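Local coordinates for protein APL1 (Anopheles gambiae, PDB 3O6N) that probably acts, in a heterodimer with the leucine-rich repeat protein LRIM1, to regulate complement-like immunity in the mosquito, at residues Val180-Ile185 with Ala191-Asn196; Val331-Ser336 with Leu344-Asn349. All blocks are in the same frame, centred on the assembly; numbering follows the deposited sequence.

Both interactions are buried apolar contacts in one leucine-rich repeat solenoid, each joining a loop on the outer side of the coil to the parallel strand that follows it in the chain. Interaction 1 pairs Val180-Ile185 with a segment on strand 190-192; interaction 2 pairs Val331-Ser336 with a segment on strand 343-345, an outermost strand of the parallel array. The centre of interaction 1 lies about 10 Å from the centre of the chain. They come in series, with interaction 1 complete before interaction 2 begins. Their centres lie about 39 Å apart and their nearest atoms about 22 Å apart, so they do not touch. The same inward packing therefore recurs mid-solenoid and at its C-terminal end.

Interaction 1: Val180-Ile185 with Ala191-Asn196; sequences VDLSLI and ANVSYN. With NAG (2-acetamido-2-deoxy-beta-D-glucopyranose), chain B.
Val180 and Leu182 meet Ala191 and Val193 through aliphatic carbons alone, and the flat groups stand around this contact rather than in it. In the Asn192 amide, ND2 is bonded covalently to NAG C1 (1.4 Å), while OD1 takes two donors from Ser194: the backbone N, in the carbonyl plane at 3.3 Å, and OG, tilted a little from that plane at 2.9 Å. This Asx turn fixes the rotation of the glycosylated amide. Asn196 ND2 donates to Val193 O at 3.0 Å, with the acceptor in the amide plane, although the donor itself sits above the plane of the Val193 carbonyl, 69° out of it. The Asp181 carboxylate receives Ser183 OG and Ser183 N at OD1, both from the same face, in a second Asx turn that opens the 3-10 segment 182-184.

Between these polar groups, Val193 CG1 touches Val180 CG1 and Leu182 CD1, each at 4.2 Å; the two valines cross obliquely. Leu182 CD1 also reaches Ala191 CB at 4.4 Å. CB of Asn192 points away from 180-185, so the sugar is carried off the core; CG lies anti to the backbone N (chi1 -157°), beside the carbonyl carbon. The sugar also hydrogen-bonds Asp211 and Gln171 on the flanking strands, and Asn196 binds Leu172 O and Leu177 N. Alternating inward Ala191 and Val193, an outward Asn192 and an asparagine bridging neighbouring backbones are the signature of a leucine-rich repeat coil, here with an N-glycan on its concave strand face.

Interaction 2: Val331-Ser336 with Leu344-Asn349; sequences VTLKLS and LTLSHN
Leu333 and Leu346 have the closest CA atoms across the contact, 9.4 Å apart, and the 331-336 backbone, extended through Leu333, Lys334 and Leu335 without forming a regular strand, faces the end of strand 343-345 across a layer of side chains. The tightest meeting is that of Leu333 CD2 with Leu346 CD2 at 3.7 Å, where the two side chains cross at about a right angle. CB of Leu333 points toward 344-349; with CG anti to the nitrogen (chi1 179°) and chi2 at 66°, it is Leu333 CD2 that meets Leu346 and also lies 4.4 Å from Leu344 CD2. Leu335 CD1 approaches that same Leu344 methyl at 4.4 Å, so Leu344 CD2 is shared by two leucines of the loop. Such leucines directed inward from both strand and loop form the hydrophobic core of a leucine-rich repeat coil. Here Leu359 of helix 353-359 touches Leu333, Leu335 and Leu346; the helix begins at Cys353, disulfide-bonded to Cys387, and a second disulfide joins Cys375 and Cys386, consistent with a cysteine-rich C-terminal cap. After the strand, Asn349 ND2 donates to Leu346 O (3.0 Å, N-H...O angle 172°) from above the carbonyl plane, and Trp351 NE1 also donates to Leu346 O.

Interaction 1: Val180-Ile185 with Ala191-Asn196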
loop_
_atom_site.group_PDB
_atom_site.type_symbol
_atom_site.label_atom_id
_atom_site.label_comp_id
_atom_site.label_asym_id
_atom_site.label_seq_id
_atom_site.Cartn_x
_atom_site.Cartn_y
_atom_site.Cartn_z
ATOM N N VAL A 180 7.103 10.899 7.688
ATOM C CA VAL A 180 8.124 9.930 7.290
ATOM C C VAL A 180 8.645 10.329 5.911
ATOM O O VAL A 180 7.884 10.391 4.943
ATOM C CB VAL A 180 7.620 8.471 7.275
ATOM C CG1 VAL A 180 6.340 8.336 6.451
ATOM C CG2 VAL A 180 8.706 7.549 6.734
ATOM N N ASP A 181 9.938 10.629 5.828
ATOM C CA ASP A 181 10.517 11.108 4.578
ATOM C C ASP A 181 11.148 9.972 3.781
ATOM O O ASP A 181 12.291 9.588 4.021
ATOM C CB ASP A 181 11.558 12.198 4.851
ATOM C CG ASP A 181 11.935 12.965 3.599
ATOM O OD1 ASP A 181 11.647 12.473 2.487
ATOM O OD2 ASP A 181 12.527 14.052 3.729
ATOM N N LEU A 182 10.394 9.447 2.821
ATOM C CA LEU A 182 10.852 8.330 2.009
ATOM C C LEU A 182 11.946 8.741 1.034
ATOM O O LEU A 182 12.650 7.882 0.498
ATOM C CB LEU A 182 9.680 7.722 1.233
ATOM C CG LEU A 182 8.526 7.169 2.068
ATOM C CD1 LEU A 182 7.357 6.776 1.168
ATOM C CD2 LEU A 182 8.973 5.991 2.923
ATOM N N SER A 183 12.081 10.044 0.800
ATOM C CA SER A 183 13.113 10.547 -0.102
ATOM C C SER A 183 14.491 10.247 0.476
ATOM O O SER A 183 15.490 10.201 -0.245
ATOM C CB SER A 183 12.945 12.052 -0.358
ATOM O OG SER A 183 13.496 12.834 0.692
ATOM N N LEU A 184 14.538 10.024 1.783
ATOM C CA LEU A 184 15.803 9.732 2.453
ATOM C C LEU A 184 16.183 8.254 2.374
ATOM O O LEU A 184 17.160 7.827 2.991
ATOM C CB LEU A 184 15.755 10.189 3.913
ATOM C CG LEU A 184 15.508 11.693 4.091
ATOM C CD1 LEU A 184 15.323 12.049 5.559
ATOM C CD2 LEU A 184 16.637 12.509 3.466
ATOM N N ILE A 185 15.416 7.482 1.610
ATOM C CA ILE A 185 15.701 6.063 1.434
ATOM C C ILE A 185 15.713 5.704 -0.047
ATOM O O ILE A 185 14.813 5.011 -0.534
ATOM C CB ILE A 185 14.651 5.187 2.156
ATOM C CG1 ILE A 185 14.285 5.797 3.512
ATOM C CG2 ILE A 185 15.168 3.767 2.324
ATOM C CD1 ILE A 185 12.987 5.263 4.086
ATOM N N ALA A 191 7.298 0.398 -1.141
ATOM C CA ALA A 191 7.017 1.151 0.078
ATOM C C ALA A 191 5.524 1.290 0.304
ATOM O O ALA A 191 4.762 1.555 -0.630
ATOM C CB ALA A 191 7.674 2.517 0.031
ATOM N N ASN A 192 5.110 1.120 1.553
ATOM C CA ASN A 192 3.697 1.177 1.893
ATOM C C ASN A 192 3.487 2.043 3.129
ATOM O O ASN A 192 3.917 1.680 4.225
ATOM C CB ASN A 192 3.175 -0.243 2.127
ATOM C CG ASN A 192 1.679 -0.359 1.933
ATOM O OD1 ASN A 192 0.919 0.524 2.334
ATOM N ND2 ASN A 192 1.250 -1.460 1.304
ATOM N N VAL A 193 2.851 3.198 2.951
ATOM C CA VAL A 193 2.578 4.087 4.077
ATOM C C VAL A 193 1.081 4.362 4.181
ATOM O O VAL A 193 0.655 5.376 4.728
ATOM C CB VAL A 193 3.369 5.415 3.980
ATOM C CG1 VAL A 193 4.867 5.165 4.154
ATOM C CG2 VAL A 193 3.096 6.122 2.656
ATOM N N SER A 194 0.285 3.428 3.678
ATOM C CA SER A 194 -1.165 3.605 3.661
ATOM C C SER A 194 -1.735 3.621 5.077
ATOM O O SER A 194 -1.126 3.096 6.013
ATOM C CB SER A 194 -1.848 2.524 2.809
ATOM O OG SER A 194 -1.688 1.231 3.373
ATOM N N TYR A 195 -2.899 4.243 5.229
ATOM C CA TYR A 195 -3.568 4.333 6.521
ATOM C C TYR A 195 -2.715 5.027 7.572
ATOM O O TYR A 195 -2.361 4.445 8.605
ATOM C CB TYR A 195 -4.017 2.955 7.002
ATOM C CG TYR A 195 -5.152 2.399 6.183
ATOM C CD1 TYR A 195 -6.464 2.788 6.423
ATOM C CD2 TYR A 195 -4.912 1.492 5.160
ATOM C CE1 TYR A 195 -7.508 2.280 5.669
ATOM C CE2 TYR A 195 -5.945 0.983 4.406
ATOM C CZ TYR A 195 -7.239 1.379 4.664
ATOM O OH TYR A 195 -8.263 0.866 3.910
ATOM N N ASN A 196 -2.380 6.279 7.286
ATOM C CA ASN A 196 -1.673 7.123 8.233
ATOM C C ASN A 196 -2.220 8.548 8.197
ATOM O O ASN A 196 -3.346 8.767 7.752
ATOM C CB ASN A 196 -0.159 7.076 7.985
ATOM C CG ASN A 196 0.479 5.823 8.556
ATOM O OD1 ASN A 196 0.608 5.688 9.769
ATOM N ND2 ASN A 196 0.873 4.897 7.685
HETATM C C1 NAG B . -0.168 -1.714 1.433
HETATM C C2 NAG B . -0.468 -2.589 0.213
HETATM C C3 NAG B . -1.894 -3.137 0.224
HETATM C C4 NAG B . -2.241 -3.762 1.571
HETATM C C5 NAG B . -1.825 -2.840 2.715
HETATM C C6 NAG B . -2.008 -3.552 4.051
HETATM C C7 NAG B . 0.386 -2.392 -2.050
HETATM C C8 NAG B . 0.237 -1.688 -3.366
HETATM N N2 NAG B . -0.258 -1.854 -1.018
HETATM O O3 NAG B . -2.031 -4.082 -0.816
HETATM O O4 NAG B . -3.638 -3.984 1.661
HETATM O O5 NAG B . -0.469 -2.449 2.599
HETATM O O6 NAG B . -1.018 -4.553 4.174
HETATM O O7 NAG B . 1.067 -3.413 -1.958
#

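Interaction 2: Val331-Ser336 with Leu344-Asn349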
loop_
_atom_site.group_PDB
_atom_site.type_symbol
_atom_site.label_atom_id
_atom_site.label_comp_id
_atom_site.label_asym_id
_atom_site.label_seq_id
_atom_site.Cartn_x
_atom_site.Cartn_y
_atom_site.Cartn_z
ATOM N N VAL A 331 -24.665 13.883 -20.281
ATOM C CA VAL A 331 -25.799 14.016 -21.189
ATOM C C VAL A 331 -25.644 13.201 -22.472
ATOM O O VAL A 331 -26.623 12.682 -23.005
ATOM C CB VAL A 331 -26.047 15.493 -21.543
ATOM C CG1 VAL A 331 -26.529 16.250 -20.319
ATOM C CG2 VAL A 331 -24.781 16.121 -22.101
ATOM N N THR A 332 -24.417 13.087 -22.969
ATOM C CA THR A 332 -24.165 12.334 -24.195
ATOM C C THR A 332 -22.884 11.501 -24.151
ATOM O O THR A 332 -21.959 11.785 -23.392
ATOM C CB THR A 332 -24.085 13.257 -25.431
ATOM O OG1 THR A 332 -22.963 14.135 -25.299
ATOM C CG2 THR A 332 -25.353 14.085 -25.584
ATOM N N LEU A 333 -22.846 10.477 -24.992
ATOM C CA LEU A 333 -21.669 9.638 -25.149
ATOM C C LEU A 333 -21.659 9.101 -26.572
ATOM O O LEU A 333 -22.678 8.620 -27.064
ATOM C CB LEU A 333 -21.697 8.478 -24.150
ATOM C CG LEU A 333 -20.515 7.505 -24.230
ATOM C CD1 LEU A 333 -19.218 8.213 -23.839
ATOM C CD2 LEU A 333 -20.749 6.274 -23.351
ATOM N N LYS A 334 -20.511 9.198 -27.233
ATOM C CA LYS A 334 -20.363 8.693 -28.592
ATOM C C LYS A 334 -19.247 7.661 -28.665
ATOM O O LYS A 334 -18.161 7.872 -28.129
ATOM C CB LYS A 334 -20.049 9.834 -29.563
ATOM C CG LYS A 334 -21.216 10.741 -29.892
ATOM C CD LYS A 334 -20.788 11.803 -30.897
ATOM C CE LYS A 334 -21.947 12.696 -31.302
ATOM N NZ LYS A 334 -21.498 13.759 -32.244
ATOM N N LEU A 335 -19.521 6.549 -29.337
ATOM C CA LEU A 335 -18.516 5.518 -29.555
ATOM C C LEU A 335 -18.464 5.169 -31.038
ATOM O O LEU A 335 -19.490 5.173 -31.720
ATOM C CB LEU A 335 -18.838 4.262 -28.741
ATOM C CG LEU A 335 -18.769 4.331 -27.211
ATOM C CD1 LEU A 335 -19.205 3.002 -26.611
ATOM C CD2 LEU A 335 -17.367 4.692 -26.737
ATOM N N SER A 336 -17.268 4.874 -31.533
ATOM C CA SER A 336 -17.095 4.440 -32.914
ATOM C C SER A 336 -17.559 2.999 -33.068
ATOM O O SER A 336 -17.633 2.257 -32.090
ATOM C CB SER A 336 -15.629 4.552 -33.331
ATOM O OG SER A 336 -15.189 5.899 -33.302
ATOM N N LEU A 344 -18.774 -1.416 -19.584
ATOM C CA LEU A 344 -19.169 -0.013 -19.571
ATOM C C LEU A 344 -20.287 0.223 -18.559
ATOM O O LEU A 344 -21.278 -0.501 -18.558
ATOM C CB LEU A 344 -19.639 0.398 -20.970
ATOM C CG LEU A 344 -20.175 1.815 -21.196
ATOM C CD1 LEU A 344 -19.080 2.852 -20.949
ATOM C CD2 LEU A 344 -20.737 1.943 -22.612
ATOM N N THR A 345 -20.123 1.213 -17.684
ATOM C CA THR A 345 -21.211 1.601 -16.779
ATOM C C THR A 345 -21.749 2.982 -17.153
ATOM O O THR A 345 -20.979 3.886 -17.488
ATOM C CB THR A 345 -20.807 1.573 -15.295
ATOM O OG1 THR A 345 -19.733 2.490 -15.056
ATOM C CG2 THR A 345 -20.380 0.158 -14.881
ATOM N N LEU A 346 -23.070 3.137 -17.089
ATOM C CA LEU A 346 -23.741 4.313 -17.649
ATOM C C LEU A 346 -24.862 4.861 -16.771
ATOM O O LEU A 346 -25.391 5.941 -17.037
ATOM C CB LEU A 346 -24.331 3.968 -19.017
ATOM C CG LEU A 346 -23.352 3.511 -20.097
ATOM C CD1 LEU A 346 -24.114 2.963 -21.305
ATOM C CD2 LEU A 346 -22.429 4.655 -20.502
ATOM N N SER A 347 -25.236 4.119 -15.733
ATOM C CA SER A 347 -26.415 4.481 -14.954
ATOM C C SER A 347 -26.187 5.706 -14.070
ATOM O O SER A 347 -25.050 6.140 -13.855
ATOM C CB SER A 347 -26.925 3.291 -14.132
ATOM O OG SER A 347 -26.077 3.014 -13.028
ATOM N N HIS A 348 -27.284 6.269 -13.576
ATOM C CA HIS A 348 -27.231 7.456 -12.732
ATOM C C HIS A 348 -26.507 8.607 -13.416
ATOM O O HIS A 348 -25.519 9.124 -12.901
ATOM C CB HIS A 348 -26.574 7.141 -11.386
ATOM C CG HIS A 348 -27.348 6.171 -10.552
ATOM N ND1 HIS A 348 -27.252 4.805 -10.718
ATOM C CD2 HIS A 348 -28.239 6.366 -9.552
ATOM C CE1 HIS A 348 -28.045 4.202 -9.849
ATOM N NE2 HIS A 348 -28.656 5.126 -9.131
ATOM N N ASN A 349 -27.008 9.000 -14.582
ATOM C CA ASN A 349 -26.507 10.184 -15.266
ATOM C C ASN A 349 -27.661 11.100 -15.674
ATOM O O ASN A 349 -28.668 11.174 -14.966
ATOM C CB ASN A 349 -25.622 9.794 -16.449
ATOM C CG ASN A 349 -24.181 9.545 -16.033
ATOM O OD1 ASN A 349 -23.472 10.480 -15.687
ATOM N ND2 ASN A 349 -23.747 8.283 -16.052
#